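Side-chain contacts in putative NAD dependent dehydrogenase (Micromonospora echinospora, PDB 6NOR), which binds NAD and probably acts as an NAD-dependent oxidoreductase in the biosynthesis of the antibiotic gentamicin: residues Gly33-Val38 with Ser311-Gln316; Asn144-Pro149 with Cys206-Gly211; Val170-Arg175 with Trp200-Leu205; Leu210-Ile215 with Met330-Asp335. One frame throughout, in Å; residues are numbered along the deposited sequence.

Interaction 1 (Gly33-Val38 with Ser311-Gln316). With NAD (nicotinamide-adenine-dinucleotide), chain G.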
# COMPACT_ATOMS: atom_id res chain seq x y z
N GLY A 33 -28.48 12.16 19.39
CA GLY A 33 -27.94 12.47 18.08
C GLY A 33 -27.06 11.35 17.57
O GLY A 33 -27.25 10.19 17.92
N PHE A 34 -26.08 11.70 16.76
CA PHE A 34 -25.19 10.72 16.18
C PHE A 34 -24.52 9.80 17.21
O PHE A 34 -24.54 8.60 17.07
CB PHE A 34 -24.11 11.43 15.36
CG PHE A 34 -23.08 10.50 14.82
CD1 PHE A 34 -23.41 9.57 13.86
CD2 PHE A 34 -21.79 10.52 15.32
CE1 PHE A 34 -22.47 8.68 13.35
CE2 PHE A 34 -20.83 9.63 14.82
CZ PHE A 34 -21.18 8.71 13.82
N MET A 35 -23.93 10.38 18.24
CA MET A 35 -23.13 9.57 19.15
C MET A 35 -24.01 8.86 20.17
O MET A 35 -23.70 7.75 20.61
CB MET A 35 -22.06 10.43 19.83
CG MET A 35 -20.84 9.68 20.40
SD MET A 35 -20.09 8.27 19.52
CE MET A 35 -20.04 8.82 17.90
N GLY A 36 -25.13 9.48 20.52
CA GLY A 36 -26.10 8.81 21.36
C GLY A 36 -26.69 7.60 20.67
O GLY A 36 -26.99 6.59 21.31
N GLY A 37 -26.85 7.68 19.36
CA GLY A 37 -27.29 6.52 18.60
C GLY A 37 -26.28 5.38 18.57
O GLY A 37 -26.64 4.23 18.76
N VAL A 38 -25.02 5.70 18.33
CA VAL A 38 -23.96 4.70 18.34
C VAL A 38 -23.90 3.97 19.67
O VAL A 38 -23.80 2.73 19.71
CB VAL A 38 -22.57 5.33 18.06
CG1 VAL A 38 -21.46 4.26 18.15
CG2 VAL A 38 -22.56 6.02 16.71
N SER A 311 -13.56 1.04 15.53
CA SER A 311 -13.20 2.33 16.14
C SER A 311 -13.05 2.24 17.65
O SER A 311 -12.67 3.20 18.29
CB SER A 311 -14.24 3.41 15.83
OG SER A 311 -14.28 3.74 14.45
N GLY A 312 -13.40 1.08 18.22
CA GLY A 312 -13.25 0.86 19.64
C GLY A 312 -14.48 1.07 20.53
O GLY A 312 -14.38 0.90 21.74
N TYR A 313 -15.62 1.44 19.95
CA TYR A 313 -16.79 1.78 20.76
C TYR A 313 -17.30 0.58 21.56
O TYR A 313 -17.71 0.73 22.71
CB TYR A 313 -17.93 2.31 19.91
CG TYR A 313 -17.60 3.58 19.21
CD1 TYR A 313 -17.44 4.76 19.91
CD2 TYR A 313 -17.47 3.61 17.83
CE1 TYR A 313 -17.14 5.92 19.26
CE2 TYR A 313 -17.17 4.76 17.18
CZ TYR A 313 -17.01 5.91 17.89
OH TYR A 313 -16.71 7.06 17.21
N VAL A 314 -17.26 -0.59 20.93
CA VAL A 314 -17.75 -1.81 21.54
C VAL A 314 -16.90 -2.19 22.76
O VAL A 314 -17.42 -2.46 23.82
CB VAL A 314 -17.79 -2.96 20.49
CG1 VAL A 314 -18.10 -4.29 21.13
CG2 VAL A 314 -18.82 -2.66 19.45
N HIS A 315 -15.59 -2.15 22.62
CA HIS A 315 -14.68 -2.50 23.71
C HIS A 315 -14.73 -1.50 24.86
O HIS A 315 -14.70 -1.88 26.02
CB HIS A 315 -13.25 -2.65 23.19
CG HIS A 315 -13.07 -3.86 22.33
ND1 HIS A 315 -13.41 -3.88 21.00
CD2 HIS A 315 -12.63 -5.10 22.63
CE1 HIS A 315 -13.18 -5.09 20.51
NE2 HIS A 315 -12.70 -5.85 21.48
N GLN A 316 -14.81 -0.22 24.52
CA GLN A 316 -14.95 0.83 25.51
C GLN A 316 -16.19 0.61 26.38
O GLN A 316 -16.11 0.57 27.60
CB GLN A 316 -15.03 2.18 24.83
CG GLN A 316 -15.34 3.33 25.74
CD GLN A 316 -15.53 4.60 24.95
OE1 GLN A 316 -14.61 5.40 24.83
NE2 GLN A 316 -16.72 4.78 24.41
PA NAD G . -25.25 15.75 17.57
O1A NAD G . -25.47 17.24 17.19
O2A NAD G . -25.44 14.81 16.44
O5B NAD G . -26.25 15.36 18.71
C5B NAD G . -26.36 16.20 19.84
C4B NAD G . -27.71 15.83 20.52
O4B NAD G . -27.78 16.33 21.72
C3B NAD G . -28.83 16.46 19.73
O3B NAD G . -29.79 15.51 19.53
C2B NAD G . -29.36 17.59 20.67
O2B NAD G . -30.80 17.77 20.42
C1B NAD G . -29.18 17.08 21.82
N9A NAD G . -29.02 18.07 22.87
C8A NAD G . -28.48 19.30 22.84
N7A NAD G . -28.53 19.81 24.09
C5A NAD G . -29.09 18.90 24.89
C6A NAD G . -29.39 18.90 26.22
N6A NAD G . -29.15 19.91 27.12
N1A NAD G . -29.95 17.84 26.78
C2A NAD G . -30.26 16.76 26.03
N3A NAD G . -29.97 16.76 24.71
C4A NAD G . -29.39 17.82 24.14
O3 NAD G . -23.81 15.64 18.14
PN NAD G . -22.91 14.34 18.30
O1N NAD G . -23.67 13.11 18.69
O2N NAD G . -22.12 14.11 17.03
O5D NAD G . -21.91 14.67 19.47
C5D NAD G . -22.31 14.58 20.82
C4D NAD G . -21.07 14.34 21.70
O4D NAD G . -20.42 13.26 21.36
C3D NAD G . -20.05 15.50 21.54
O3D NAD G . -19.53 15.78 22.72
C2D NAD G . -19.01 14.95 20.54
O2D NAD G . -17.71 15.64 20.75
C1D NAD G . -18.95 13.68 20.84
N1N NAD G . -18.58 12.87 19.73
C2N NAD G . -17.70 11.81 19.94
C3N NAD G . -17.31 10.98 18.88
C7N NAD G . -16.32 9.85 19.20
O7N NAD G . -15.88 9.18 18.33
N7N NAD G . -15.90 9.64 20.54
C4N NAD G . -17.76 11.19 17.60
C5N NAD G . -18.65 12.25 17.38
C6N NAD G . -19.06 13.09 18.45
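In the NAD site, M35 and V38 on the first turns of the Rossmann helix 34-44 meet the ring of Y313, which opens helix 313-326. The V38 branch CG1 sits over one face of the phenol ring, 4.2 Å from its centroid and only 18° off the ring normal, a CH-pi contact. M35 reaches the ring obliquely with its sulfur, SD lying 3.8 Å from Y313 CE1 in a Met-aromatic contact. With CG anti to the backbone N (chi1 -159°) and the chain bent at chi2 and chi3, M35 curls back along the cofactor, and its CE comes 3.3 Å from NAD C4N. The methionine touches both the tyrosine and the nicotinamide, its methyl lying against the carbon that exchanges hydride in NAD enzymes. The Y313 hydroxyl donates to the carboxamide oxygen O7N of NAD at 2.5 Å, in the plane of the phenol ring, which helps fix the rotation of that amide. The backbone amides of F34 and M35 hold the pyrophosphate: F34 N binds O2A at 3.2 Å and M35 N binds O1N at 2.8 Å, both bonds nearly straight. G33 occupies the N-cap position with its CA close under the cofactor, where a CB would collide with O5B. Phosphates resting on amides at the start of a helix, behind a glycine-rich turn, are typical of the dinucleotide-binding Rossmann fold.

Interaction 2 (Asn144-Pro149 with Cys206-Gly211). With NAD (nicotinamide-adenine-dinucleotide), chain G.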
# COMPACT_ATOMS: atom_id res chain seq x y z
N ASN A 144 -12.59 6.54 22.63
CA ASN A 144 -12.75 5.19 22.09
C ASN A 144 -11.54 4.60 21.37
O ASN A 144 -11.38 3.39 21.37
CB ASN A 144 -13.96 5.15 21.15
CG ASN A 144 -13.95 6.29 20.14
OD1 ASN A 144 -14.17 7.42 20.50
ND2 ASN A 144 -13.67 5.98 18.89
N PHE A 145 -10.70 5.42 20.75
CA PHE A 145 -9.70 4.84 19.87
C PHE A 145 -8.59 4.11 20.61
O PHE A 145 -7.91 3.27 20.03
CB PHE A 145 -9.10 5.90 18.92
CG PHE A 145 -10.11 6.45 17.95
CD1 PHE A 145 -10.59 5.67 16.92
CD2 PHE A 145 -10.60 7.73 18.09
CE1 PHE A 145 -11.53 6.16 16.03
CE2 PHE A 145 -11.55 8.23 17.22
CZ PHE A 145 -12.01 7.45 16.19
N VAL A 146 -8.42 4.38 21.90
CA VAL A 146 -7.42 3.62 22.64
C VAL A 146 -7.94 2.22 22.94
O VAL A 146 -7.23 1.41 23.48
CB VAL A 146 -6.99 4.31 23.96
CG1 VAL A 146 -6.27 5.60 23.66
CG2 VAL A 146 -8.20 4.57 24.86
N TYR A 147 -9.19 1.93 22.55
CA TYR A 147 -9.73 0.58 22.71
C TYR A 147 -9.87 -0.13 21.37
O TYR A 147 -10.31 -1.27 21.31
CB TYR A 147 -11.12 0.58 23.39
CG TYR A 147 -11.21 1.21 24.75
CD1 TYR A 147 -11.45 2.56 24.89
CD2 TYR A 147 -11.11 0.44 25.91
CE1 TYR A 147 -11.56 3.16 26.13
CE2 TYR A 147 -11.22 1.04 27.18
CZ TYR A 147 -11.44 2.41 27.27
OH TYR A 147 -11.56 3.04 28.48
N ALA A 148 -9.55 0.56 20.30
CA ALA A 148 -9.62 -0.02 18.97
C ALA A 148 -8.63 -1.18 18.86
O ALA A 148 -7.45 -1.02 19.12
CB ALA A 148 -9.34 1.04 17.89
N PRO A 149 -9.13 -2.35 18.46
CA PRO A 149 -8.39 -3.61 18.39
C PRO A 149 -7.05 -3.47 17.67
O PRO A 149 -6.02 -3.98 18.13
CB PRO A 149 -9.34 -4.51 17.59
CG PRO A 149 -10.68 -3.93 17.80
CD PRO A 149 -10.50 -2.46 17.92
N CYS A 206 -1.36 9.69 21.48
CA CYS A 206 0.07 9.98 21.67
C CYS A 206 0.59 9.55 23.04
O CYS A 206 1.57 8.81 23.12
CB CYS A 206 0.37 11.46 21.50
SG CYS A 206 0.70 12.03 19.86
N ARG A 207 -0.02 10.07 24.11
CA ARG A 207 0.33 9.71 25.49
C ARG A 207 0.42 8.22 25.67
O ARG A 207 1.39 7.68 26.16
CB ARG A 207 -0.72 10.19 26.48
CG ARG A 207 -0.72 11.61 26.83
CD ARG A 207 -1.77 11.85 27.91
NE ARG A 207 -1.28 11.57 29.27
CZ ARG A 207 -1.88 10.73 30.11
NH1 ARG A 207 -2.96 10.06 29.73
NH2 ARG A 207 -1.39 10.55 31.32
N TRP A 208 -0.66 7.58 25.28
CA TRP A 208 -0.88 6.16 25.49
C TRP A 208 0.14 5.33 24.77
O TRP A 208 0.71 4.41 25.35
CB TRP A 208 -2.29 5.81 25.04
CG TRP A 208 -2.64 4.36 25.06
CD1 TRP A 208 -2.63 3.52 26.14
CD2 TRP A 208 -3.12 3.59 23.95
NE1 TRP A 208 -3.06 2.27 25.76
CE2 TRP A 208 -3.37 2.30 24.43
CE3 TRP A 208 -3.36 3.88 22.60
CZ2 TRP A 208 -3.85 1.29 23.60
CZ3 TRP A 208 -3.84 2.87 21.78
CH2 TRP A 208 -4.07 1.59 22.28
N MET A 209 0.39 5.65 23.51
CA MET A 209 1.37 4.88 22.74
C MET A 209 2.73 4.93 23.42
O MET A 209 3.49 3.99 23.32
CB MET A 209 1.46 5.39 21.31
CG MET A 209 0.26 5.00 20.45
SD MET A 209 0.08 3.21 20.21
CE MET A 209 -1.45 3.19 19.32
N LEU A 210 3.01 6.00 24.16
CA LEU A 210 4.31 6.12 24.82
C LEU A 210 4.37 5.54 26.23
O LEU A 210 5.44 5.55 26.85
CB LEU A 210 4.75 7.58 24.89
CG LEU A 210 5.25 8.21 23.60
CD1 LEU A 210 5.99 9.48 23.92
CD2 LEU A 210 6.12 7.26 22.85
N GLY A 211 3.25 5.06 26.75
CA GLY A 211 3.20 4.53 28.10
C GLY A 211 2.82 5.59 29.11
O GLY A 211 3.27 5.57 30.24
PA NAD G . -25.25 15.75 17.57
O1A NAD G . -25.47 17.24 17.19
O2A NAD G . -25.44 14.81 16.44
O5B NAD G . -26.25 15.36 18.71
C5B NAD G . -26.36 16.20 19.84
C4B NAD G . -27.71 15.83 20.52
O4B NAD G . -27.78 16.33 21.72
C3B NAD G . -28.83 16.46 19.73
O3B NAD G . -29.79 15.51 19.53
C2B NAD G . -29.36 17.59 20.67
O2B NAD G . -30.80 17.77 20.42
C1B NAD G . -29.18 17.08 21.82
N9A NAD G . -29.02 18.07 22.87
C8A NAD G . -28.48 19.30 22.84
N7A NAD G . -28.53 19.81 24.09
C5A NAD G . -29.09 18.90 24.89
C6A NAD G . -29.39 18.90 26.22
N6A NAD G . -29.15 19.91 27.12
N1A NAD G . -29.95 17.84 26.78
C2A NAD G . -30.26 16.76 26.03
N3A NAD G . -29.97 16.76 24.71
C4A NAD G . -29.39 17.82 24.14
O3 NAD G . -23.81 15.64 18.14
PN NAD G . -22.91 14.34 18.30
O1N NAD G . -23.67 13.11 18.69
O2N NAD G . -22.12 14.11 17.03
O5D NAD G . -21.91 14.67 19.47
C5D NAD G . -22.31 14.58 20.82
C4D NAD G . -21.07 14.34 21.70
O4D NAD G . -20.42 13.26 21.36
C3D NAD G . -20.05 15.50 21.54
O3D NAD G . -19.53 15.78 22.72
C2D NAD G . -19.01 14.95 20.54
O2D NAD G . -17.71 15.64 20.75
C1D NAD G . -18.95 13.68 20.84
N1N NAD G . -18.58 12.87 19.73
C2N NAD G . -17.70 11.81 19.94
C3N NAD G . -17.31 10.98 18.88
C7N NAD G . -16.32 9.85 19.20
O7N NAD G . -15.88 9.18 18.33
N7N NAD G . -15.90 9.64 20.54
C4N NAD G . -17.76 11.19 17.60
C5N NAD G . -18.65 12.25 17.38
C6N NAD G . -19.06 13.09 18.45
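V146 lies over one face of the W208 indole: its CB stands 3.9 Å from the centroid of the six-membered ring, 11° off the normal, in a CH-pi contact. The branch CG1 presses on the same ring nearer the fusion bond, 3.5 Å from W208 CE3; on the same face, the V146 carbonyl O lies over the outer rim of the benzo ring, 3.4 Å from W208 CZ2. The valine therefore spans the ring with side chain and backbone together. Elsewhere on the indole, H155 stacks and H332 meets it edge-to-face. The F145 ring has N144 ND2 3.3 Å above its centre, and its edge points at the H201 ring in an edge-to-face pair. The contact joins the short 3-10 turn that follows the last strand of the Rossmann sheet to the end of helix 199-209 in the C-terminal domain, whose chain leaves the helix through a Schellman motif at G211. W208 points its indole at the turn because CG is anti to the backbone N (chi1 174°). An alanine in place of W208 would probably leave V146 without the surface it rests on and open a gap between the turn and the helix, with H155 and H332 losing their ring partner. At the other end of the turn N144 faces the cofactor: its OD1 accepts a hydrogen bond from the nicotinamide amide N7N of NAD at 2.8 Å, 159° at the hydrogen. ND2 of the same side chain donates to S311 O, so both ends of the amide are engaged and its orientation is set.

Interaction 3 (Val170-Arg175 with Trp200-Leu205)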
# COMPACT_ATOMS: atom_id res chain seq x y z
N VAL A 170 6.61 10.22 18.34
CA VAL A 170 5.30 9.66 18.15
C VAL A 170 4.51 10.68 17.35
O VAL A 170 4.70 11.88 17.51
CB VAL A 170 4.62 9.29 19.46
CG1 VAL A 170 4.42 10.52 20.35
CG2 VAL A 170 3.28 8.62 19.19
N ARG A 171 3.66 10.20 16.45
CA ARG A 171 2.88 11.07 15.62
C ARG A 171 1.48 10.51 15.43
O ARG A 171 1.32 9.36 15.10
CB ARG A 171 3.55 11.28 14.27
CG ARG A 171 2.65 11.95 13.26
CD ARG A 171 3.43 12.75 12.21
NE ARG A 171 2.55 13.69 11.51
CZ ARG A 171 1.81 13.36 10.46
NH1 ARG A 171 1.85 12.11 9.99
NH2 ARG A 171 1.04 14.26 9.89
N VAL A 172 0.48 11.34 15.65
CA VAL A 172 -0.89 10.99 15.37
C VAL A 172 -1.50 12.02 14.44
O VAL A 172 -1.49 13.19 14.73
CB VAL A 172 -1.76 10.92 16.62
CG1 VAL A 172 -3.14 10.47 16.23
CG2 VAL A 172 -1.16 9.97 17.64
N ALA A 173 -2.01 11.55 13.30
CA ALA A 173 -2.67 12.41 12.35
C ALA A 173 -4.14 12.07 12.29
O ALA A 173 -4.51 10.91 12.18
CB ALA A 173 -2.02 12.28 10.97
N PHE A 174 -4.99 13.08 12.38
CA PHE A 174 -6.42 12.79 12.38
C PHE A 174 -7.14 13.84 11.54
O PHE A 174 -7.17 15.02 11.86
CB PHE A 174 -6.93 12.69 13.83
CG PHE A 174 -8.33 12.11 13.96
CD1 PHE A 174 -9.07 11.74 12.85
CD2 PHE A 174 -8.82 11.75 15.19
CE1 PHE A 174 -10.31 11.19 12.97
CE2 PHE A 174 -10.07 11.17 15.32
CZ PHE A 174 -10.82 10.89 14.21
N ARG A 175 -7.70 13.38 10.42
CA ARG A 175 -8.25 14.27 9.42
C ARG A 175 -9.62 13.86 8.93
O ARG A 175 -9.87 12.70 8.64
CB ARG A 175 -7.31 14.38 8.24
CG ARG A 175 -6.03 15.10 8.59
CD ARG A 175 -4.98 14.79 7.59
NE ARG A 175 -3.70 15.39 7.92
CZ ARG A 175 -2.55 14.91 7.49
NH1 ARG A 175 -2.55 13.83 6.73
NH2 ARG A 175 -1.42 15.51 7.81
N TRP A 200 -8.46 15.97 20.88
CA TRP A 200 -8.69 15.14 22.04
C TRP A 200 -8.13 13.73 21.82
O TRP A 200 -7.37 13.22 22.62
CB TRP A 200 -10.17 15.03 22.40
CG TRP A 200 -10.36 14.16 23.60
CD1 TRP A 200 -10.36 12.79 23.64
CD2 TRP A 200 -10.50 14.60 24.95
NE1 TRP A 200 -10.51 12.36 24.92
CE2 TRP A 200 -10.61 13.45 25.75
CE3 TRP A 200 -10.57 15.85 25.56
CZ2 TRP A 200 -10.77 13.51 27.11
CZ3 TRP A 200 -10.74 15.91 26.91
CH2 TRP A 200 -10.83 14.75 27.68
N HIS A 201 -8.54 13.11 20.72
CA HIS A 201 -8.10 11.76 20.40
C HIS A 201 -6.64 11.67 20.11
O HIS A 201 -5.98 10.73 20.52
CB HIS A 201 -8.85 11.23 19.21
CG HIS A 201 -10.29 11.03 19.46
ND1 HIS A 201 -10.75 10.15 20.41
CD2 HIS A 201 -11.39 11.57 18.88
CE1 HIS A 201 -12.07 10.14 20.40
NE2 HIS A 201 -12.48 11.00 19.48
N ALA A 202 -6.14 12.63 19.36
CA ALA A 202 -4.77 12.57 18.95
C ALA A 202 -3.88 12.63 20.20
O ALA A 202 -2.94 11.87 20.33
CB ALA A 202 -4.45 13.69 17.97
N VAL A 203 -4.22 13.52 21.13
CA VAL A 203 -3.41 13.67 22.33
C VAL A 203 -3.51 12.43 23.22
O VAL A 203 -2.52 11.97 23.74
CB VAL A 203 -3.79 14.92 23.12
CG1 VAL A 203 -3.09 14.92 24.45
CG2 VAL A 203 -3.41 16.17 22.33
N GLU A 204 -4.70 11.86 23.35
CA GLU A 204 -4.83 10.66 24.16
C GLU A 204 -4.01 9.50 23.54
O GLU A 204 -3.29 8.80 24.26
CB GLU A 204 -6.31 10.26 24.31
CG GLU A 204 -6.56 9.18 25.36
CD GLU A 204 -8.05 8.99 25.73
OE1 GLU A 204 -8.93 9.50 25.00
OE2 GLU A 204 -8.34 8.33 26.76
N LEU A 205 -4.11 9.33 22.22
CA LEU A 205 -3.35 8.28 21.52
C LEU A 205 -1.86 8.46 21.66
O LEU A 205 -1.17 7.50 21.93
CB LEU A 205 -3.72 8.25 20.04
CG LEU A 205 -5.10 7.67 19.80
CD1 LEU A 205 -5.61 7.99 18.39
CD2 LEU A 205 -5.08 6.16 20.06
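V172 drives into helix 199-209 between A202 and L205, and this is the close part of the contact. Its CG1 lies 3.9 Å from A202 CB, while CG2 comes 3.7 Å from A202 O and 3.9 Å from L205 CB. CG1 stands anti to the backbone N (chi1 -177°), which spreads the two branches: CG1 rests on the alanine methyl, while CG2 sits between the A202 carbonyl and L205 CB. A small side chain at A202 lets the backbones draw near, V172 CA to A202 CA 5.5 Å, and the axes of the short segments run 8.2 Å apart, nearly antiparallel at 159°. Towards F174 the fit is looser: one ring atom, CE2, meets H201 CD2 at 3.8 Å, and the ring centroids stay 6.0 Å apart with planes turned by 46°. The imidazole leans past the edge of the phenyl ring, continues to an edge-to-face partner in F145, and touches NAD. All five touching residues are buried, so the looser end is not a solvent edge. R171 and R175, on the other face of the strand with A173 between them, both form salt bridges with D250, and R175 also pairs with E264 of a third subunit. This strand thus has the helix on one face and, through R175, a third subunit within reach of the other, with the alpha-on-beta-sheet packing of the GFO/IDH/MocA C-terminal domain.

Interaction 4 (Leu210-Ile215 with Met330-Asp335)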
# COMPACT_ATOMS: atom_id res chain seq x y z
N LEU A 210 3.01 6.00 24.16
CA LEU A 210 4.31 6.12 24.82
C LEU A 210 4.37 5.54 26.23
O LEU A 210 5.44 5.55 26.85
CB LEU A 210 4.75 7.58 24.89
CG LEU A 210 5.25 8.21 23.60
CD1 LEU A 210 5.99 9.48 23.92
CD2 LEU A 210 6.12 7.26 22.85
N GLY A 211 3.25 5.06 26.75
CA GLY A 211 3.20 4.53 28.10
C GLY A 211 2.82 5.59 29.11
O GLY A 211 3.27 5.57 30.24
N LYS A 212 1.99 6.53 28.66
CA LYS A 212 1.49 7.65 29.46
C LYS A 212 2.53 8.34 30.35
O LYS A 212 2.37 8.39 31.56
CB LYS A 212 0.33 7.18 30.33
CG LYS A 212 -0.85 6.68 29.53
CD LYS A 212 -1.89 6.04 30.42
CE LYS A 212 -3.11 5.69 29.61
NZ LYS A 212 -4.20 5.11 30.43
N PRO A 213 3.60 8.88 29.74
CA PRO A 213 4.54 9.69 30.51
C PRO A 213 4.07 11.13 30.66
O PRO A 213 3.18 11.56 29.93
CB PRO A 213 5.81 9.63 29.65
CG PRO A 213 5.32 9.50 28.27
CD PRO A 213 4.10 8.63 28.37
N ALA A 214 4.66 11.86 31.61
CA ALA A 214 4.33 13.26 31.85
C ALA A 214 4.67 14.13 30.65
O ALA A 214 5.67 13.90 29.98
CB ALA A 214 5.06 13.77 33.08
N ILE A 215 3.84 15.12 30.39
CA ILE A 215 4.10 16.09 29.35
C ILE A 215 4.79 17.32 29.93
O ILE A 215 4.29 17.95 30.84
CB ILE A 215 2.80 16.51 28.67
CG1 ILE A 215 2.23 15.30 27.93
CG2 ILE A 215 3.04 17.72 27.76
CD1 ILE A 215 1.01 15.57 27.13
N MET A 330 -10.90 0.34 35.50
CA MET A 330 -10.68 0.65 34.10
C MET A 330 -9.22 0.95 33.78
O MET A 330 -8.46 1.41 34.62
CB MET A 330 -11.56 1.82 33.67
CG MET A 330 -13.00 1.41 33.41
SD MET A 330 -14.07 2.81 33.19
CE MET A 330 -13.74 3.17 31.49
N THR A 331 -8.85 0.64 32.55
CA THR A 331 -7.54 0.94 32.02
C THR A 331 -7.32 2.44 31.90
O THR A 331 -6.28 2.96 32.25
CB THR A 331 -7.37 0.30 30.65
OG1 THR A 331 -7.61 -1.11 30.76
CG2 THR A 331 -5.98 0.60 30.08
N HIS A 332 -8.34 3.12 31.40
CA HIS A 332 -8.29 4.55 31.20
C HIS A 332 -9.22 5.28 32.17
O HIS A 332 -10.42 5.05 32.21
CB HIS A 332 -8.61 4.85 29.74
CG HIS A 332 -7.79 4.04 28.79
ND1 HIS A 332 -6.49 4.35 28.48
CD2 HIS A 332 -8.08 2.90 28.10
CE1 HIS A 332 -6.01 3.46 27.64
NE2 HIS A 332 -6.95 2.57 27.39
N THR A 333 -8.63 6.16 32.97
CA THR A 333 -9.29 6.72 34.14
C THR A 333 -9.44 8.23 34.01
O THR A 333 -8.92 8.82 33.07
CB THR A 333 -8.48 6.42 35.40
OG1 THR A 333 -7.22 7.10 35.31
CG2 THR A 333 -8.26 4.92 35.53
N PRO A 334 -10.18 8.86 34.94
CA PRO A 334 -10.28 10.32 34.91
C PRO A 334 -8.94 11.06 34.97
O PRO A 334 -8.86 12.16 34.48
CB PRO A 334 -11.12 10.61 36.15
CG PRO A 334 -12.04 9.43 36.23
CD PRO A 334 -11.17 8.26 35.86
N ASP A 335 -7.91 10.47 35.57
CA ASP A 335 -6.57 11.04 35.51
C ASP A 335 -6.10 11.23 34.05
O ASP A 335 -5.46 12.23 33.73
CB ASP A 335 -5.58 10.14 36.26
CG ASP A 335 -5.83 10.11 37.76
OD1 ASP A 335 -6.11 11.19 38.34
OD2 ASP A 335 -5.76 9.02 38.37
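One hydrogen bond carries this contact: K212 NZ donates to H332 ND1 at 3.1 Å. The ammonium does not lie in the imidazole plane but stands 36° out of it, so the approach to the ring nitrogen is tilted. If ND1 accepts this bond, a ring proton would be expected on NE2. K212 gets there fully stretched, with CG beside its backbone N (chi1 -62°) and every later torsion near 180°, so that NZ bridges backbones whose nearest CA atoms, of K212 and H332, are 10.4 Å apart. Besides the bond, K212 CE lies 3.8 Å from H332 ND1. Among charges, the lysine has a second partner in D336, on the first turn of helix 334-353, and the two bonds together fix its end. The nearby carboxylate probably helps keep the amine protonated. As for packing on the ring, T331 CG2 of the same segment lies 3.5 Å above one face of the imidazole, and Y147 meets it edge-to-face. A leucine in place of H332 would probably leave K212 NZ with one bonded partner fewer and deprive Y147 of its aromatic neighbour. The link ties the turn after helix 199-209 to the start of helix 334-353: a Schellman C-cap at G211 on one side and, on the other, an N-cap at T333, whose backbone N donates to the D336 carboxylate.

In the fold
Interactions 1 and 2 both touch NAD and meet directly through S311 and N144, although their centres are 16 Å apart. Helix 199-209 links interactions 2 and 3: interaction 3 uses its first two turns and interaction 2 its end, with centres about 9 Å apart, and interaction 4, again about 9 Å from interaction 2, begins where that helix stops and shares L210 and G211 with it. Along the chain, interaction 3 is nested within 2 and 2 within 1, whereas 1 and 4 cross, helices 313-326 and 334-353 being consecutive. Of these late helices, the first returns to the Rossmann part at NAD, the second to the C-terminal domain farther out.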